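Aminoacyl-histidine dipeptidase (Vibrio alginolyticus, PDB 3MRU) probably hydrolyses dipeptides, among them Xaa-His substrates such as carnosine, as a zinc-dependent metallopeptidase of the M20C family. Local coordinates at residues T226-F238 / Y287-E299. Sequence-based numbering, arbitrary orientation.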
ATOM      1  N   THR A 226       5.150  11.053  10.253  1.00 87.85           N
ATOM      2  CA  THR A 226       5.238  12.507  10.345  1.00 87.65           C
ATOM      3  C   THR A 226       4.348  13.051  11.461  1.00 87.48           C
ATOM      4  O   THR A 226       3.583  12.306  12.075  1.00 87.91           O
ATOM      5  CB  THR A 226       4.847  13.179   9.016  1.00 81.08           C
ATOM      6  OG1 THR A 226       5.095  12.277   7.930  1.00 82.09           O
ATOM      7  CG2 THR A 226       5.653  14.454   8.809  1.00 81.73           C
ATOM      8  N   GLY A 227       4.452  14.352  11.719  1.00 92.65           N
ATOM      9  CA  GLY A 227       3.657  14.984  12.757  1.00 92.25           C
ATOM     10  C   GLY A 227       2.213  15.279  12.386  1.00 92.00           C
ATOM     11  O   GLY A 227       1.476  15.830  13.211  1.00 92.32           O
ATOM     12  N   ARG A 228       1.801  14.901  11.169  1.00 86.80           N
ATOM     13  CA  ARG A 228       0.534  15.369  10.577  1.00 86.15           C
ATOM     14  C   ARG A 228      -0.673  15.180  11.488  1.00 84.98           C
ATOM     15  O   ARG A 228      -0.813  14.150  12.128  1.00 84.97           O
ATOM     16  CB  ARG A 228       0.276  14.693   9.240  1.00113.83           C
ATOM     17  CG  ARG A 228       1.452  14.712   8.301  1.00116.24           C
ATOM     18  CD  ARG A 228       1.351  15.761   7.166  1.00120.15           C
ATOM     19  NE  ARG A 228       2.541  15.700   6.307  1.00123.12           N
ATOM     20  CZ  ARG A 228       2.749  14.782   5.356  1.00124.61           C
ATOM     21  NH1 ARG A 228       1.838  13.844   5.094  1.00125.88           N
ATOM     22  NH2 ARG A 228       3.870  14.804   4.650  1.00124.82           N
ATOM     23  N   GLY A 229      -1.536  16.183  11.548  1.00 74.55           N
ATOM     24  CA  GLY A 229      -2.665  16.151  12.457  1.00 73.61           C
ATOM     25  C   GLY A 229      -3.802  15.335  11.895  1.00 73.00           C
ATOM     26  O   GLY A 229      -3.874  15.126  10.693  1.00 73.14           O
ATOM     27  N   ASN A 230      -4.694  14.874  12.764  1.00 78.11           N
ATOM     28  CA  ASN A 230      -5.834  14.075  12.344  1.00 77.13           C
ATOM     29  C   ASN A 230      -7.053  14.906  12.707  1.00 76.60           C
ATOM     30  O   ASN A 230      -7.432  15.032  13.880  1.00 76.77           O
ATOM     31  CB  ASN A 230      -5.776  12.696  13.029  1.00 74.63           C
ATOM     32  CG  ASN A 230      -6.976  11.814  12.729  1.00 74.19           C
ATOM     33  OD1 ASN A 230      -6.816  10.712  12.219  1.00 74.28           O
ATOM     34  ND2 ASN A 230      -8.174  12.272  13.087  1.00 73.53           N
ATOM     35  N   ALA A 231      -7.652  15.491  11.677  1.00 80.85           N
ATOM     36  CA  ALA A 231      -8.818  16.373  11.816  1.00 80.04           C
ATOM     37  C   ALA A 231      -9.908  15.822  12.767  1.00 79.28           C
ATOM     38  O   ALA A 231     -10.433  16.564  13.611  1.00 79.07           O
ATOM     39  CB  ALA A 231      -9.397  16.663  10.432  1.00 57.36           C
ATOM     40  N   ASN A 232     -10.217  14.528  12.623  1.00 67.32           N
ATOM     41  CA  ASN A 232     -11.235  13.846  13.417  1.00 66.09           C
ATOM     42  C   ASN A 232     -10.936  13.978  14.862  1.00 65.38           C
ATOM     43  O   ASN A 232     -11.806  14.304  15.655  1.00 65.14           O
ATOM     44  CB  ASN A 232     -11.269  12.356  13.088  1.00 67.38           C
ATOM     45  CG  ASN A 232     -12.051  12.053  11.826  1.00 67.05           C
ATOM     46  OD1 ASN A 232     -13.085  12.669  11.569  1.00 66.60           O
ATOM     47  ND2 ASN A 232     -11.574  11.085  11.041  1.00 65.00           N
ATOM     48  N   LYS A 233      -9.680  13.720  15.195  1.00 67.74           N
ATOM     49  CA  LYS A 233      -9.277  13.627  16.589  1.00 67.19           C
ATOM     50  C   LYS A 233      -9.174  14.992  17.245  1.00 67.07           C
ATOM     51  O   LYS A 233      -9.529  15.165  18.405  1.00 66.89           O
ATOM     52  CB  LYS A 233      -7.991  12.801  16.742  1.00 62.67           C
ATOM     53  CG  LYS A 233      -8.213  11.349  16.427  1.00 60.69           C
ATOM     54  CD  LYS A 233      -7.692  10.453  17.522  1.00 60.19           C
ATOM     55  CE  LYS A 233      -8.437  10.608  18.854  1.00 58.97           C
ATOM     56  NZ  LYS A 233      -7.791   9.811  19.956  1.00 56.97           N
ATOM     57  N   LEU A 234      -8.720  15.973  16.488  1.00 57.85           N
ATOM     58  CA  LEU A 234      -8.601  17.300  17.038  1.00 58.59           C
ATOM     59  C   LEU A 234      -9.965  17.871  17.461  1.00 59.22           C
ATOM     60  O   LEU A 234     -10.120  18.409  18.557  1.00 59.14           O
ATOM     61  CB  LEU A 234      -7.853  18.198  16.053  1.00 56.68           C
ATOM     62  CG  LEU A 234      -6.439  17.653  15.768  1.00 56.89           C
ATOM     63  CD1 LEU A 234      -5.695  18.436  14.700  1.00 56.40           C
ATOM     64  CD2 LEU A 234      -5.572  17.543  17.041  1.00 56.92           C
ATOM     65  N   ILE A 235     -10.970  17.702  16.613  1.00 62.20           N
ATOM     66  CA  ILE A 235     -12.316  18.130  16.967  1.00 62.93           C
ATOM     67  C   ILE A 235     -12.928  17.286  18.082  1.00 63.11           C
ATOM     68  O   ILE A 235     -13.848  17.718  18.747  1.00 63.10           O
ATOM     69  CB  ILE A 235     -13.244  18.126  15.753  1.00 82.78           C
ATOM     70  CG1 ILE A 235     -12.601  18.908  14.610  1.00 83.62           C
ATOM     71  CG2 ILE A 235     -14.597  18.733  16.124  1.00 83.46           C
ATOM     72  CD1 ILE A 235     -12.301  20.413  14.858  1.00 93.58           C
ATOM     73  N   GLY A 236     -12.431  16.077  18.276  1.00 54.31           N
ATOM     74  CA  GLY A 236     -12.930  15.260  19.349  1.00 55.33           C
ATOM     75  C   GLY A 236     -12.323  15.767  20.633  1.00 56.46           C
ATOM     76  O   GLY A 236     -13.003  15.890  21.642  1.00 56.14           O
ATOM     77  N   ARG A 237     -11.025  16.069  20.571  1.00 75.46           N
ATOM     78  CA  ARG A 237     -10.242  16.489  21.725  1.00 76.55           C
ATOM     79  C   ARG A 237     -10.871  17.733  22.303  1.00 76.94           C
ATOM     80  O   ARG A 237     -10.911  17.912  23.535  1.00 77.21           O
ATOM     81  CB  ARG A 237      -8.816  16.799  21.299  1.00 87.91           C
ATOM     82  CG  ARG A 237      -7.769  16.615  22.382  1.00 90.49           C
ATOM     83  CD  ARG A 237      -6.613  17.625  22.178  1.00 96.15           C
ATOM     84  NE  ARG A 237      -5.704  17.328  21.050  1.00 98.91           N
ATOM     85  CZ  ARG A 237      -4.582  18.003  20.778  1.00 99.52           C
ATOM     86  NH1 ARG A 237      -4.185  19.026  21.543  1.00 99.46           N
ATOM     87  NH2 ARG A 237      -3.840  17.647  19.737  1.00 99.98           N
ATOM     88  N   PHE A 238     -11.385  18.580  21.409  1.00 68.22           N
ATOM     89  CA  PHE A 238     -12.040  19.810  21.817  1.00 68.39           C
ATOM     90  C   PHE A 238     -13.322  19.552  22.588  1.00 68.12           C
ATOM     91  O   PHE A 238     -13.499  20.060  23.694  1.00 68.27           O
ATOM     92  CB  PHE A 238     -12.302  20.716  20.623  1.00 91.90           C
ATOM     93  CG  PHE A 238     -12.996  22.002  20.990  1.00 93.46           C
ATOM     94  CD1 PHE A 238     -12.358  22.950  21.797  1.00 94.25           C
ATOM     95  CD2 PHE A 238     -14.287  22.269  20.531  1.00 94.27           C
ATOM     96  CE1 PHE A 238     -12.997  24.140  22.146  1.00 94.63           C
ATOM     97  CE2 PHE A 238     -14.936  23.454  20.870  1.00 94.90           C
ATOM     98  CZ  PHE A 238     -14.293  24.394  21.683  1.00 94.48           C
ATOM     99  N   TYR A 287      -8.556  27.539  21.429  1.00 82.65           N
ATOM    100  CA  TYR A 287      -8.220  26.184  21.036  1.00 81.49           C
ATOM    101  C   TYR A 287      -7.488  26.127  19.713  1.00 80.52           C
ATOM    102  O   TYR A 287      -6.440  25.502  19.625  1.00 80.64           O
ATOM    103  CB  TYR A 287      -9.453  25.278  21.000  1.00 83.09           C
ATOM    104  CG  TYR A 287      -9.131  23.842  20.609  1.00 83.69           C
ATOM    105  CD1 TYR A 287      -9.604  23.300  19.417  1.00 83.84           C
ATOM    106  CD2 TYR A 287      -8.326  23.036  21.426  1.00 84.37           C
ATOM    107  CE1 TYR A 287      -9.291  21.993  19.049  1.00 83.74           C
ATOM    108  CE2 TYR A 287      -8.012  21.735  21.065  1.00 84.33           C
ATOM    109  CZ  TYR A 287      -8.501  21.225  19.877  1.00 83.88           C
ATOM    110  OH  TYR A 287      -8.193  19.946  19.515  1.00 84.35           O
ATOM    111  N   THR A 288      -8.015  26.770  18.679  1.00 67.64           N
ATOM    112  CA  THR A 288      -7.351  26.670  17.371  1.00 66.58           C
ATOM    113  C   THR A 288      -5.952  27.271  17.399  1.00 66.44           C
ATOM    114  O   THR A 288      -5.033  26.731  16.799  1.00 65.75           O
ATOM    115  CB  THR A 288      -8.223  27.192  16.186  1.00 60.11           C
ATOM    116  OG1 THR A 288      -7.393  27.590  15.080  1.00 57.82           O
ATOM    117  CG2 THR A 288      -9.083  28.338  16.610  1.00 59.68           C
ATOM    118  N   GLU A 289      -5.788  28.364  18.134  1.00 69.03           N
ATOM    119  CA  GLU A 289      -4.482  29.000  18.218  1.00 69.72           C
ATOM    120  C   GLU A 289      -3.475  28.007  18.756  1.00 69.37           C
ATOM    121  O   GLU A 289      -2.451  27.752  18.136  1.00 69.09           O
ATOM    122  CB  GLU A 289      -4.522  30.231  19.125  1.00 90.95           C
ATOM    123  CG  GLU A 289      -3.645  31.379  18.632  1.00 92.61           C
ATOM    124  CD  GLU A 289      -4.351  32.216  17.559  1.00 95.61           C
ATOM    125  OE1 GLU A 289      -4.534  31.720  16.412  1.00 95.99           O
ATOM    126  OE2 GLU A 289      -4.727  33.376  17.875  1.00 96.49           O
ATOM    127  N   LEU A 290      -3.805  27.450  19.916  1.00 63.82           N
ATOM    128  CA  LEU A 290      -3.025  26.421  20.564  1.00 63.87           C
ATOM    129  C   LEU A 290      -2.595  25.342  19.582  1.00 64.34           C
ATOM    130  O   LEU A 290      -1.464  24.859  19.623  1.00 64.21           O
ATOM    131  CB  LEU A 290      -3.862  25.818  21.682  1.00 73.48           C
ATOM    132  CG  LEU A 290      -3.218  24.819  22.628  1.00 73.10           C
ATOM    133  CD1 LEU A 290      -3.973  24.848  23.935  1.00 72.45           C
ATOM    134  CD2 LEU A 290      -3.223  23.426  22.034  1.00 73.64           C
ATOM    135  N   LEU A 291      -3.498  24.964  18.692  1.00 75.60           N
ATOM    136  CA  LEU A 291      -3.164  23.963  17.689  1.00 76.46           C
ATOM    137  C   LEU A 291      -1.967  24.378  16.846  1.00 76.92           C
ATOM    138  O   LEU A 291      -1.084  23.555  16.599  1.00 76.60           O
ATOM    139  CB  LEU A 291      -4.366  23.629  16.789  1.00 79.81           C
ATOM    140  CG  LEU A 291      -5.488  22.728  17.318  1.00 79.19           C
ATOM    141  CD1 LEU A 291      -6.146  22.022  16.152  1.00 78.09           C
ATOM    142  CD2 LEU A 291      -4.988  21.708  18.334  1.00 78.81           C
ATOM    143  N   LYS A 292      -1.959  25.649  16.417  1.00 82.95           N
ATOM    144  CA  LYS A 292      -0.886  26.227  15.582  1.00 83.74           C
ATOM    145  C   LYS A 292       0.424  26.344  16.345  1.00 84.12           C
ATOM    146  O   LYS A 292       1.480  26.098  15.777  1.00 84.10           O
ATOM    147  CB  LYS A 292      -1.294  27.584  15.000  1.00 94.12           C
ATOM    148  CG  LYS A 292      -2.083  27.508  13.698  1.00 94.47           C
ATOM    149  CD  LYS A 292      -2.214  28.896  13.057  1.00 95.05           C
ATOM    150  CE  LYS A 292      -2.884  28.852  11.670  1.00 96.82           C
ATOM    151  NZ  LYS A 292      -2.062  28.242  10.562  1.00 96.56           N
ATOM    152  N   THR A 293       0.346  26.713  17.626  1.00 79.95           N
ATOM    153  CA  THR A 293       1.479  26.607  18.546  1.00 80.80           C
ATOM    154  C   THR A 293       2.021  25.166  18.532  1.00 82.16           C
ATOM    155  O   THR A 293       3.203  24.956  18.268  1.00 82.24           O
ATOM    156  CB  THR A 293       1.082  27.007  19.990  1.00 64.33           C
ATOM    157  OG1 THR A 293       0.562  28.338  20.007  1.00 62.51           O
ATOM    158  CG2 THR A 293       2.278  26.903  20.945  1.00 64.23           C
ATOM    159  N   GLU A 294       1.153  24.185  18.792  1.00 81.78           N
ATOM    160  CA  GLU A 294       1.524  22.754  18.771  1.00 83.69           C
ATOM    161  C   GLU A 294       2.006  22.189  17.425  1.00 84.04           C
ATOM    162  O   GLU A 294       3.082  21.615  17.357  1.00 83.94           O
ATOM    163  CB  GLU A 294       0.360  21.884  19.255  1.00113.78           C
ATOM    164  CG  GLU A 294       0.330  21.631  20.755  1.00116.66           C
ATOM    165  CD  GLU A 294      -0.368  20.325  21.102  1.00120.20           C
ATOM    166  OE1 GLU A 294       0.108  19.261  20.615  1.00120.81           O
ATOM    167  OE2 GLU A 294      -1.381  20.368  21.860  1.00121.80           O
ATOM    168  N   LEU A 295       1.195  22.327  16.377  1.00 78.36           N
ATOM    169  CA  LEU A 295       1.476  21.711  15.076  1.00 79.41           C
ATOM    170  C   LEU A 295       2.066  22.694  14.035  1.00 80.31           C
ATOM    171  O   LEU A 295       2.345  22.320  12.880  1.00 80.05           O
ATOM    172  CB  LEU A 295       0.209  21.028  14.529  1.00 74.50           C
ATOM    173  CG  LEU A 295      -0.549  20.065  15.453  1.00 74.15           C
ATOM    174  CD1 LEU A 295      -1.945  19.791  14.925  1.00 73.01           C
ATOM    175  CD2 LEU A 295       0.217  18.762  15.649  1.00 74.52           C
ATOM    176  N   GLY A 296       2.275  23.939  14.463  1.00 93.93           N
ATOM    177  CA  GLY A 296       2.760  25.007  13.585  1.00 95.16           C
ATOM    178  C   GLY A 296       3.973  24.686  12.732  1.00 95.78           C
ATOM    179  O   GLY A 296       4.084  25.182  11.614  1.00 96.15           O
ATOM    180  N   LYS A 297       4.886  23.871  13.252  1.00 89.48           N
ATOM    181  CA  LYS A 297       6.090  23.519  12.506  1.00 90.29           C
ATOM    182  C   LYS A 297       5.729  22.701  11.245  1.00 90.92           C
ATOM    183  O   LYS A 297       5.997  23.142  10.116  1.00 90.88           O
ATOM    184  CB  LYS A 297       7.089  22.779  13.409  1.00 97.49           C
ATOM    185  CG  LYS A 297       8.549  22.805  12.936  1.00 97.77           C
ATOM    186  CD  LYS A 297       8.795  21.980  11.654  1.00 98.46           C
ATOM    187  CE  LYS A 297       8.438  20.496  11.822  1.00 98.79           C
ATOM    188  NZ  LYS A 297       8.939  19.636  10.711  1.00 98.51           N
ATOM    189  N   ILE A 298       5.108  21.532  11.451  1.00103.26           N
ATOM    190  CA  ILE A 298       4.698  20.617  10.363  1.00103.54           C
ATOM    191  C   ILE A 298       3.385  21.059   9.663  1.00103.92           C
ATOM    192  O   ILE A 298       3.229  20.886   8.446  1.00103.85           O
ATOM    193  CB  ILE A 298       4.658  19.105  10.844  1.00 89.82           C
ATOM    194  CG1 ILE A 298       4.684  18.128   9.655  1.00 90.06           C
ATOM    195  CG2 ILE A 298       3.469  18.821  11.776  1.00 89.32           C
ATOM    196  CD1 ILE A 298       6.012  18.066   8.912  1.00 84.56           C
ATOM    197  N   GLU A 299       2.467  21.651  10.427  1.00 76.65           N
ATOM    198  CA  GLU A 299       1.157  22.009   9.909  1.00 77.31           C
ATOM    199  C   GLU A 299       1.049  23.509   9.697  1.00 77.55           C
ATOM    200  O   GLU A 299       0.704  24.265  10.614  1.00 77.78           O
ATOM    201  CB  GLU A 299       0.059  21.513  10.847  1.00111.01           C
ATOM    202  CG  GLU A 299      -0.055  19.986  10.983  1.00112.68           C
ATOM    203  CD  GLU A 299      -0.755  19.301   9.799  1.00113.53           C
ATOM    204  OE1 GLU A 299      -0.924  18.060   9.836  1.00113.75           O
ATOM    205  OE2 GLU A 299      -1.147  19.997   8.838  1.00114.17           O
TER
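Tyr287 and Phe238 meet at the tightly packed end of this contact. With its CG anti to the backbone N (chi1 -179°), Tyr287 reaches across to helix 231-242. The Phe238 ring lies obliquely over one face of the tyrosine ring, with Phe238 CD1 3.6 Å from Tyr287 CG, and Phe238 CB makes a CH-pi contact over the same face. A tyrosine suits this place because its hydroxyl can also serve the backbone: Tyr287 OH gives a weak hydrogen bond to Leu234 O (2.6 Å). Branched, apolar leucines suit the neighbouring buried seam: Leu234 CD1 packs against Leu291 CD1 (3.9 Å) and meets Leu295 CD1 tip to tip. In the M20 dimerisation domain, an alpha/beta sandwich, the two helices pack side by side on one face of an antiparallel sheet; the axes of segments 231-238 and 287-295 run at 131°. Toward solvent, the long, flexible Arg237 crosses Tyr287 OH to form a salt bridge from NH1 to Glu294 OE2 (3.1 Å). OE2 lies near the guanidinium plane, whereas NH1 approaches its syn side from well out of the carboxylate plane. At the exposed, apolar end, Gly227, lacking a side chain, lets Ile298 CG2 approach Gly227 C (3.8 Å). Buried Glu299 bends so that OE1 accepts the Gly229 N-H nearly straight (167°), on its anti side and somewhat out of plane, while OE2 accepts that of Lys216.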